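Side-chain contacts in immunomodulatory active chitinase (Trichuris suis, PDB 6G9C), which probably hydrolyses chitin as a family 18 glycosyl hydrolase and has immunomodulatory activity in inflammatory lung disease: residues Q44-N49 with T369-D374; T300-E305 with Y311-Q316; K331-V336 with F342-V347. All blocks are in the same frame, centred on the assembly; numbering follows the deposited sequence.

Contact 1 of 3, residues Q44-N49 with T369-D374; sequences QYRPGN and TLDYDD. With EDO (1,2-ethanediol), chain C.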
loop_
_atom_site.group_PDB
_atom_site.type_symbol
_atom_site.label_atom_id
_atom_site.label_comp_id
_atom_site.label_asym_id
_atom_site.label_seq_id
_atom_site.Cartn_x
_atom_site.Cartn_y
_atom_site.Cartn_z
ATOM N N GLN A 44 -11.367 -1.046 19.290
ATOM C CA GLN A 44 -12.101 -2.168 18.733
ATOM C C GLN A 44 -12.914 -2.910 19.773
ATOM O O GLN A 44 -13.748 -3.740 19.400
ATOM C CB GLN A 44 -11.143 -3.169 18.086
ATOM C CG GLN A 44 -10.079 -3.678 19.071
ATOM C CD GLN A 44 -9.295 -4.870 18.561
ATOM O OE1 GLN A 44 -9.859 -5.817 18.012
ATOM N NE2 GLN A 44 -7.984 -4.844 18.768
ATOM N N TYR A 45 -12.676 -2.671 21.060
ATOM C CA TYR A 45 -13.402 -3.397 22.091
ATOM C C TYR A 45 -14.605 -2.632 22.626
ATOM O O TYR A 45 -15.357 -3.184 23.435
ATOM C CB TYR A 45 -12.452 -3.761 23.243
ATOM C CG TYR A 45 -11.287 -4.626 22.788
ATOM C CD1 TYR A 45 -11.508 -5.860 22.191
ATOM C CD2 TYR A 45 -9.970 -4.198 22.941
ATOM C CE1 TYR A 45 -10.450 -6.656 21.759
ATOM C CE2 TYR A 45 -8.897 -4.993 22.516
ATOM C CZ TYR A 45 -9.152 -6.216 21.932
ATOM O OH TYR A 45 -8.110 -7.002 21.513
ATOM N N ARG A 46 -14.814 -1.393 22.194
ATOM C CA ARG A 46 -15.984 -0.654 22.644
ATOM C C ARG A 46 -17.256 -1.223 22.018
ATOM O O ARG A 46 -17.230 -1.724 20.890
ATOM C CB ARG A 46 -15.858 0.816 22.288
ATOM C CG ARG A 46 -14.523 1.369 22.659
ATOM C CD ARG A 46 -14.627 2.744 23.241
ATOM N NE ARG A 46 -13.368 3.066 23.896
ATOM C CZ ARG A 46 -12.452 3.891 23.405
ATOM N NH1 ARG A 46 -12.652 4.515 22.256
ATOM N NH2 ARG A 46 -11.336 4.100 24.087
ATOM N N PRO A 47 -18.377 -1.158 22.732
ATOM C CA PRO A 47 -19.618 -1.764 22.237
ATOM C C PRO A 47 -20.334 -0.883 21.224
ATOM O O PRO A 47 -20.103 0.325 21.137
ATOM C CB PRO A 47 -20.457 -1.916 23.509
ATOM C CG PRO A 47 -20.017 -0.743 24.345
ATOM C CD PRO A 47 -18.547 -0.560 24.069
ATOM N N GLY A 48 -21.217 -1.529 20.454
ATOM C CA GLY A 48 -22.191 -0.826 19.623
ATOM C C GLY A 48 -21.552 0.195 18.702
ATOM O O GLY A 48 -20.552 -0.080 18.031
ATOM N N ASN A 49 -22.117 1.406 18.687
ATOM C CA ASN A 49 -21.663 2.465 17.792
ATOM C C ASN A 49 -20.402 3.157 18.287
ATOM O O ASN A 49 -19.910 4.071 17.612
ATOM C CB ASN A 49 -22.784 3.493 17.573
ATOM C CG ASN A 49 -23.945 2.930 16.768
ATOM O OD1 ASN A 49 -23.791 1.959 16.024
ATOM N ND2 ASN A 49 -25.125 3.540 16.915
ATOM N N THR A 369 -8.405 11.301 20.384
ATOM C CA THR A 369 -8.107 10.267 19.393
ATOM C C THR A 369 -9.138 10.323 18.269
ATOM O O THR A 369 -10.136 11.039 18.361
ATOM C CB THR A 369 -8.228 8.842 19.967
ATOM O OG1 THR A 369 -9.598 8.621 20.324
ATOM C CG2 THR A 369 -7.363 8.619 21.199
ATOM N N LEU A 370 -8.930 9.508 17.232
ATOM C CA LEU A 370 -9.963 9.373 16.208
ATOM C C LEU A 370 -11.245 8.788 16.780
ATOM O O LEU A 370 -12.343 9.128 16.324
ATOM C CB LEU A 370 -9.463 8.475 15.076
ATOM C CG LEU A 370 -8.430 9.022 14.100
ATOM C CD1 LEU A 370 -7.696 7.854 13.440
ATOM C CD2 LEU A 370 -9.098 9.926 13.050
ATOM N N ASP A 371 -11.133 7.890 17.757
ATOM C CA ASP A 371 -12.274 7.096 18.187
ATOM C C ASP A 371 -13.099 7.772 19.273
ATOM O O ASP A 371 -14.101 7.199 19.703
ATOM C CB ASP A 371 -11.814 5.721 18.673
ATOM C CG ASP A 371 -10.642 5.813 19.643
ATOM O OD1 ASP A 371 -10.886 6.048 20.849
ATOM O OD2 ASP A 371 -9.487 5.660 19.187
ATOM N N TYR A 372 -12.717 8.971 19.713
ATOM C CA TYR A 372 -13.543 9.698 20.673
ATOM C C TYR A 372 -14.464 10.721 20.023
ATOM O O TYR A 372 -15.398 11.201 20.676
ATOM C CB TYR A 372 -12.669 10.419 21.693
ATOM C CG TYR A 372 -11.878 9.539 22.624
ATOM C CD1 TYR A 372 -12.354 8.299 23.048
ATOM C CD2 TYR A 372 -10.644 9.969 23.097
ATOM C CE1 TYR A 372 -11.597 7.511 23.943
ATOM C CE2 TYR A 372 -9.897 9.203 23.960
ATOM C CZ TYR A 372 -10.375 7.986 24.389
ATOM O OH TYR A 372 -9.587 7.259 25.262
ATOM N N ASP A 373 -14.212 11.075 18.765
ATOM C CA ASP A 373 -15.088 11.959 18.019
ATOM C C ASP A 373 -16.377 11.214 17.667
ATOM O O ASP A 373 -16.474 9.988 17.786
ATOM C CB ASP A 373 -14.373 12.430 16.753
ATOM C CG ASP A 373 -14.915 13.732 16.177
ATOM O OD1 ASP A 373 -15.949 14.278 16.630
ATOM O OD2 ASP A 373 -14.276 14.209 15.212
ATOM N N ASP A 374 -17.370 11.961 17.205
ATOM C CA ASP A 374 -18.592 11.355 16.661
ATOM C C ASP A 374 -18.273 10.834 15.259
ATOM O O ASP A 374 -18.632 11.423 14.242
ATOM C CB ASP A 374 -19.730 12.375 16.658
ATOM C CG ASP A 374 -21.124 11.742 16.468
ATOM O OD1 ASP A 374 -21.318 10.537 16.755
ATOM O OD2 ASP A 374 -22.046 12.479 16.043
HETATM C C1 EDO C . -7.777 9.574 27.314
HETATM O O1 EDO C . -7.498 8.532 26.378
HETATM C C2 EDO C . -8.754 8.975 28.312
HETATM O O2 EDO C . -8.154 7.902 29.049
HETATM O O HOH W 1 -9.172 5.193 22.733
HETATM O O HOH W 2 -15.086 4.842 20.625
#

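Contact 2 of 3, residues T300-E305 with Y311-Q316; sequences TEYLRE and YYEVCQ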
loop_
_atom_site.group_PDB
_atom_site.type_symbol
_atom_site.label_atom_id
_atom_site.label_comp_id
_atom_site.label_asym_id
_atom_site.label_seq_id
_atom_site.Cartn_x
_atom_site.Cartn_y
_atom_site.Cartn_z
ATOM N N THR A 300 -18.532 5.782 31.955
ATOM C CA THR A 300 -19.558 6.013 30.943
ATOM C C THR A 300 -19.823 4.742 30.132
ATOM O O THR A 300 -19.092 3.752 30.220
ATOM C CB THR A 300 -19.166 7.181 30.026
ATOM O OG1 THR A 300 -17.860 6.966 29.485
ATOM C CG2 THR A 300 -19.145 8.485 30.813
ATOM N N GLU A 301 -20.884 4.797 29.316
ATOM C CA GLU A 301 -21.409 3.598 28.661
ATOM C C GLU A 301 -20.380 2.929 27.752
ATOM O O GLU A 301 -20.267 1.697 27.737
ATOM C CB GLU A 301 -22.669 3.951 27.862
ATOM C CG GLU A 301 -23.319 2.749 27.160
ATOM C CD GLU A 301 -24.613 3.101 26.416
ATOM O OE1 GLU A 301 -25.155 4.211 26.631
ATOM O OE2 GLU A 301 -25.094 2.254 25.627
ATOM N N TYR A 302 -19.628 3.712 26.977
ATOM C CA TYR A 302 -18.715 3.145 25.990
ATOM C C TYR A 302 -17.263 3.106 26.458
ATOM O O TYR A 302 -16.595 2.088 26.279
ATOM C CB TYR A 302 -18.824 3.921 24.667
ATOM C CG TYR A 302 -20.211 3.848 24.041
ATOM C CD1 TYR A 302 -21.195 4.775 24.373
ATOM C CD2 TYR A 302 -20.536 2.853 23.120
ATOM C CE1 TYR A 302 -22.462 4.711 23.808
ATOM C CE2 TYR A 302 -21.816 2.780 22.543
ATOM C CZ TYR A 302 -22.766 3.714 22.892
ATOM O OH TYR A 302 -24.038 3.656 22.334
ATOM N N LEU A 303 -16.753 4.176 27.076
ATOM C CA LEU A 303 -15.353 4.163 27.496
ATOM C C LEU A 303 -15.138 3.314 28.743
ATOM O O LEU A 303 -14.059 2.737 28.905
ATOM C CB LEU A 303 -14.839 5.583 27.740
ATOM C CG LEU A 303 -14.813 6.572 26.570
ATOM C CD1 LEU A 303 -13.694 7.575 26.726
ATOM C CD2 LEU A 303 -14.715 5.871 25.232
ATOM N N ARG A 304 -16.136 3.230 29.626
ATOM C CA ARG A 304 -16.085 2.371 30.813
ATOM C C ARG A 304 -14.817 2.617 31.628
ATOM O O ARG A 304 -14.121 1.687 32.041
ATOM C CB ARG A 304 -16.193 0.895 30.432
ATOM C CG ARG A 304 -17.459 0.516 29.685
ATOM C CD ARG A 304 -17.158 -0.668 28.787
ATOM N NE ARG A 304 -18.352 -1.313 28.254
ATOM C CZ ARG A 304 -18.325 -2.353 27.425
ATOM N NH1 ARG A 304 -17.161 -2.863 27.037
ATOM N NH2 ARG A 304 -19.460 -2.888 26.989
ATOM N N GLU A 305 -14.513 3.888 31.860
ATOM C CA GLU A 305 -13.357 4.260 32.666
ATOM C C GLU A 305 -13.727 5.487 33.485
ATOM O O GLU A 305 -13.877 6.579 32.932
ATOM C CB GLU A 305 -12.142 4.533 31.789
ATOM C CG GLU A 305 -10.892 4.884 32.574
ATOM C CD GLU A 305 -9.750 5.301 31.679
ATOM O OE1 GLU A 305 -9.830 5.052 30.456
ATOM O OE2 GLU A 305 -8.773 5.883 32.197
ATOM N N TYR A 311 -16.284 12.655 23.408
ATOM C CA TYR A 311 -17.147 13.698 22.866
ATOM C C TYR A 311 -18.513 13.141 22.472
ATOM O O TYR A 311 -19.552 13.764 22.739
ATOM C CB TYR A 311 -16.485 14.389 21.670
ATOM C CG TYR A 311 -17.420 15.378 21.031
ATOM C CD1 TYR A 311 -17.811 16.523 21.706
ATOM C CD2 TYR A 311 -17.960 15.151 19.771
ATOM C CE1 TYR A 311 -18.721 17.427 21.135
ATOM C CE2 TYR A 311 -18.845 16.042 19.205
ATOM C CZ TYR A 311 -19.215 17.184 19.886
ATOM O OH TYR A 311 -20.104 18.084 19.323
ATOM N N TYR A 312 -18.551 11.970 21.836
ATOM C CA TYR A 312 -19.865 11.476 21.433
ATOM C C TYR A 312 -20.714 11.087 22.645
ATOM O O TYR A 312 -21.948 11.153 22.586
ATOM C CB TYR A 312 -19.723 10.320 20.431
ATOM C CG TYR A 312 -19.056 9.044 20.913
ATOM C CD1 TYR A 312 -19.772 8.084 21.636
ATOM C CD2 TYR A 312 -17.721 8.765 20.594
ATOM C CE1 TYR A 312 -19.169 6.896 22.050
ATOM C CE2 TYR A 312 -17.117 7.581 21.006
ATOM C CZ TYR A 312 -17.841 6.651 21.731
ATOM O OH TYR A 312 -17.238 5.471 22.144
ATOM N N GLU A 313 -20.080 10.703 23.754
ATOM C CA GLU A 313 -20.828 10.437 24.979
ATOM C C GLU A 313 -21.352 11.730 25.593
ATOM O O GLU A 313 -22.443 11.749 26.176
ATOM C CB GLU A 313 -19.946 9.691 25.981
ATOM C CG GLU A 313 -19.867 8.192 25.769
ATOM C CD GLU A 313 -18.780 7.568 26.628
ATOM O OE1 GLU A 313 -17.907 8.323 27.104
ATOM O OE2 GLU A 313 -18.802 6.336 26.834
ATOM N N VAL A 314 -20.579 12.815 25.492
ATOM C CA VAL A 314 -21.099 14.128 25.879
ATOM C C VAL A 314 -22.337 14.461 25.057
ATOM O O VAL A 314 -23.340 14.957 25.587
ATOM C CB VAL A 314 -20.017 15.214 25.722
ATOM C CG1 VAL A 314 -20.655 16.618 25.832
ATOM C CG2 VAL A 314 -18.881 15.008 26.752
ATOM N N CYS A 315 -22.293 14.193 23.750
ATOM C CA CYS A 315 -23.466 14.447 22.920
ATOM C C CYS A 315 -24.678 13.682 23.433
ATOM O O CYS A 315 -25.790 14.228 23.489
ATOM C CB CYS A 315 -23.160 14.066 21.474
ATOM S SG CYS A 315 -22.260 15.338 20.581
ATOM N N GLN A 316 -24.481 12.411 23.799
ATOM C CA GLN A 316 -25.565 11.607 24.359
ATOM C C GLN A 316 -26.127 12.250 25.622
ATOM O O GLN A 316 -27.344 12.263 25.831
ATOM C CB GLN A 316 -25.060 10.188 24.636
ATOM C CG GLN A 316 -26.123 9.145 24.968
ATOM C CD GLN A 316 -25.623 7.713 24.761
ATOM O OE1 GLN A 316 -26.035 7.025 23.825
ATOM N NE2 GLN A 316 -24.730 7.265 25.639
#

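Contact 3 of 3, residues K331-V336 with F342-V347; sequences KTPYLV and FSYDDV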
loop_
_atom_site.group_PDB
_atom_site.type_symbol
_atom_site.label_atom_id
_atom_site.label_comp_id
_atom_site.label_asym_id
_atom_site.label_seq_id
_atom_site.Cartn_x
_atom_site.Cartn_y
_atom_site.Cartn_z
ATOM N N LYS A 331 -11.748 29.308 26.737
ATOM C CA LYS A 331 -12.291 28.884 25.442
ATOM C C LYS A 331 -12.625 27.387 25.429
ATOM O O LYS A 331 -12.383 26.685 24.445
ATOM C CB LYS A 331 -11.341 29.242 24.292
ATOM C CG LYS A 331 -11.160 30.746 24.071
ATOM C CD LYS A 331 -12.442 31.397 23.572
ATOM C CE LYS A 331 -12.311 32.914 23.442
ATOM N NZ LYS A 331 -13.511 33.496 22.750
ATOM N N THR A 332 -13.182 26.882 26.528
ATOM C CA THR A 332 -13.575 25.480 26.601
ATOM C C THR A 332 -14.953 25.376 27.244
ATOM O O THR A 332 -15.358 26.266 28.004
ATOM C CB THR A 332 -12.592 24.617 27.414
ATOM O OG1 THR A 332 -12.597 25.036 28.787
ATOM C CG2 THR A 332 -11.157 24.693 26.838
ATOM N N PRO A 333 -15.692 24.300 26.953
ATOM C CA PRO A 333 -16.968 24.068 27.630
ATOM C C PRO A 333 -16.833 23.094 28.782
ATOM O O PRO A 333 -15.870 22.321 28.844
ATOM C CB PRO A 333 -17.833 23.473 26.519
ATOM C CG PRO A 333 -16.838 22.640 25.771
ATOM C CD PRO A 333 -15.543 23.419 25.780
ATOM N N TYR A 334 -17.783 23.129 29.709
ATOM C CA TYR A 334 -17.915 22.041 30.651
ATOM C C TYR A 334 -19.374 21.617 30.711
ATOM O O TYR A 334 -20.273 22.334 30.258
ATOM C CB TYR A 334 -17.345 22.397 32.036
ATOM C CG TYR A 334 -18.014 23.506 32.825
ATOM C CD1 TYR A 334 -19.031 23.226 33.732
ATOM C CD2 TYR A 334 -17.564 24.819 32.727
ATOM C CE1 TYR A 334 -19.609 24.233 34.498
ATOM C CE2 TYR A 334 -18.122 25.830 33.501
ATOM C CZ TYR A 334 -19.153 25.529 34.374
ATOM O OH TYR A 334 -19.718 26.527 35.120
ATOM N N LEU A 335 -19.585 20.408 31.221
ATOM C CA LEU A 335 -20.888 19.758 31.224
ATOM C C LEU A 335 -21.249 19.391 32.652
ATOM O O LEU A 335 -20.408 18.861 33.392
ATOM C CB LEU A 335 -20.867 18.502 30.346
ATOM C CG LEU A 335 -22.240 17.934 30.006
ATOM C CD1 LEU A 335 -22.798 18.711 28.836
ATOM C CD2 LEU A 335 -22.166 16.460 29.673
ATOM N N VAL A 336 -22.483 19.684 33.043
ATOM C CA VAL A 336 -22.994 19.329 34.362
ATOM C C VAL A 336 -24.267 18.520 34.177
ATOM O O VAL A 336 -25.176 18.940 33.448
ATOM C CB VAL A 336 -23.267 20.572 35.226
ATOM C CG1 VAL A 336 -23.614 20.145 36.646
ATOM C CG2 VAL A 336 -22.069 21.512 35.214
ATOM N N PHE A 342 -17.987 17.535 33.844
ATOM C CA PHE A 342 -16.949 17.172 32.889
ATOM C C PHE A 342 -16.394 18.418 32.225
ATOM O O PHE A 342 -17.156 19.277 31.776
ATOM C CB PHE A 342 -17.470 16.241 31.788
ATOM C CG PHE A 342 -18.153 15.006 32.284
ATOM C CD1 PHE A 342 -19.525 15.001 32.530
ATOM C CD2 PHE A 342 -17.442 13.822 32.429
ATOM C CE1 PHE A 342 -20.159 13.851 32.971
ATOM C CE2 PHE A 342 -18.084 12.661 32.862
ATOM C CZ PHE A 342 -19.427 12.678 33.127
ATOM N N SER A 343 -15.077 18.497 32.129
ATOM C CA SER A 343 -14.438 19.440 31.227
ATOM C C SER A 343 -14.138 18.713 29.920
ATOM O O SER A 343 -13.610 17.601 29.939
ATOM C CB SER A 343 -13.154 19.986 31.850
ATOM O OG SER A 343 -12.295 20.511 30.852
ATOM N N TYR A 344 -14.478 19.316 28.789
ATOM C CA TYR A 344 -14.306 18.601 27.532
ATOM C C TYR A 344 -13.980 19.609 26.439
ATOM O O TYR A 344 -13.791 20.794 26.706
ATOM C CB TYR A 344 -15.552 17.765 27.178
ATOM C CG TYR A 344 -16.802 18.553 26.835
ATOM C CD1 TYR A 344 -17.534 19.214 27.824
ATOM C CD2 TYR A 344 -17.276 18.603 25.522
ATOM C CE1 TYR A 344 -18.690 19.918 27.510
ATOM C CE2 TYR A 344 -18.436 19.309 25.198
ATOM C CZ TYR A 344 -19.130 19.973 26.193
ATOM O OH TYR A 344 -20.285 20.664 25.874
ATOM N N ASP A 345 -13.872 19.114 25.206
ATOM C CA ASP A 345 -13.658 19.972 24.046
ATOM C C ASP A 345 -14.724 19.703 22.992
ATOM O O ASP A 345 -15.218 18.578 22.848
ATOM C CB ASP A 345 -12.245 19.773 23.462
ATOM C CG ASP A 345 -11.209 20.634 24.175
ATOM O OD1 ASP A 345 -10.697 20.194 25.230
ATOM O OD2 ASP A 345 -10.939 21.761 23.699
ATOM N N ASP A 346 -15.097 20.750 22.265
ATOM C CA ASP A 346 -16.188 20.625 21.311
ATOM C C ASP A 346 -15.850 21.450 20.075
ATOM O O ASP A 346 -14.715 21.908 19.905
ATOM C CB ASP A 346 -17.520 21.013 21.977
ATOM C CG ASP A 346 -17.643 22.516 22.288
ATOM O OD1 ASP A 346 -16.668 23.282 22.113
ATOM O OD2 ASP A 346 -18.753 22.931 22.713
ATOM N N VAL A 347 -16.847 21.652 19.207
ATOM C CA VAL A 347 -16.577 22.361 17.957
ATOM C C VAL A 347 -16.106 23.781 18.239
ATOM O O VAL A 347 -15.161 24.273 17.609
ATOM C CB VAL A 347 -17.806 22.350 17.030
ATOM C CG1 VAL A 347 -17.533 23.241 15.843
ATOM C CG2 VAL A 347 -18.103 20.933 16.549
HETATM O O HOH W 3 -13.468 22.666 30.186
#

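Contact 1 of 3, residues Q44-N49 with T369-D374
A buried salt bridge between R46 and D371 joins two loops of the family 18 TIM barrel, one following strand 34-40 and the other following strand 364-368. R46 NH1 stands 2.7 Å from D371 OD1, with an N-H...O angle of 164°. The acceptor lies almost in the guanidinium plane, whereas R46 NH1 sits above the plane of the carboxylate. The guanidinium and carboxylate planes are 51° apart, tilted rather than coplanar. A bend at chi2 turns the arginine chain across the aspartate. Two waters reinforce the pair: one accepts from R46 NH2 and donates to D371 OD1, the other accepts from R46 NH1 and donates to the D371 carbonyl oxygen at 2.7 Å.

The guanidinium also lies obliquely against Y372, whose CE1 is 3.4 Å from R46 NH2, the two planes being 25° apart. Beyond this ring, Y372 OH is hydrogen-bonded to O1 of an ethanediol, which W368 also binds. The second carboxylate oxygen, D371 OD2, is bonded to T40 at the end of strand 34-40, while the arginine side chain packs on L303 and on Y312 of helix 311-319.

Contact 2 of 3, residues T300-E305 with Y311-Q316
Hydrogen bonding to one carboxylate dominates the polar side of this contact, in which E313 of helix 311-319 reaches into the turn at T300-L303. Its chain is extended beyond CG, which carries the carboxylate to the start of the turn. E313 OE2 accepts two backbone amides: Y302 N at 2.8 Å, nearly along the C-O axis, and L303 N at 3.0 Å, from the syn side and 25° out of the carboxylate plane. The other oxygen, E313 OE1, receives the hydroxyl of T300, with OG1 2.7 Å away and above the carboxylate plane; it also accepts from S310 N, just before the helix. With both oxygens engaged, the head group is restrained against rotation.

Residues 301-303 have helical backbone angles without the regular bonds of a helix, so E313 supplies acceptors to a short turn in the loop between strands 268-281 and 308-310. The place of this loop and of helix 311-319 is consistent with the alpha+beta insertion of family 18 chitinases, which follows barrel strand 268-281. Nearer the surface, a weak bond of 3.2 Å runs from Q316 NE2 to E301 OE1; its N-H...O angle is 129°.

Aromatic packing forms the remaining part. Y312 directs its edge at the face of Y302 in a T-shaped pair, with centroids 5.5 Å apart and planes at 73°. Y312 CE1 makes the closest ring contact, 3.7 Å from Y302 CD1, while its OH lies against Y302 CB. F379 meets both rings, edge-to-face with Y302. L303 packs its carbons against polar atoms: CG lies 3.6 Å from E313 OE1, and CD2 is near Y312 OH.

Contact 3 of 3, residues K331-V336 with F342-V347
P333, L335 and Y344 bury the most surface in this antiparallel beta hairpin, formed by strands 332-337 and 340-343, and they show how the pairing continues into the turn before helix 347-360. L335 forms an antiparallel hydrogen-bonded pair with F342: L335 N to F342 O is 2.7 Å and F342 N to L335 O is 2.8 Å. The neighbouring pair, Y334 with S343, is non-hydrogen-bonded, with CA atoms 4.4 Å apart.

L335 and F342 point to the same side of the hairpin, where L335 CD2 approaches F342 CD1. With CG of L335 anti to the backbone N (chi1 -166°), its branches turn toward helix 311-319, packing on K317 and L318. L335 CB also lies 3.8 Å from Y344 CE1.

Y344 continues the pairing beyond the strand through a weak but straight bond, its N standing 3.3 Å from P333 O at an N-H...O angle of 175°. P333 CG sits over one face of the Y344 ring in a CH-pi contact, 3.6 Å from the ring centroid and only 15° off the normal. Y344 CE2 also meets V314 of helix 311-319.

From a second direction, roughly at right angles to the ring, D346 CG comes within 3.6 Å of the same P333 CG. D346 occupies the N-cap position of helix 347-360, its side chain capping a backbone N, and OD2 forms a salt bridge with R324. At P333 O a bridging water donates a 2.8 Å hydrogen bond and is also bonded to T332 OG1, which has S330 OG as a further partner; its link to S343 OG is doubtfully short, and that serine hydroxyl is hydrogen-bonded to N233 N.

Contacts 1 and 3 are buried, whereas contact 2 is partly buried and reaches the surface at E301. Their chemistry follows their place: contact 1 joins two barrel loops through a charged pair and water, contact 2 couples a loop to helix 311-319 through a carboxylate and rings, and contact 3 combines backbone pairing with proline-aromatic packing. The helix of contact 2, 311-319, lies between contacts 1 and 3, touching both. On one side Y312 meets the D371-D373 backbone, and P47 O touches the Y302 ring; on the other, Y311 packs on D345 O and D346 CB, and V314 on L335. Contacts 1 and 3 do not touch, their nearest atoms being about 7 Å apart.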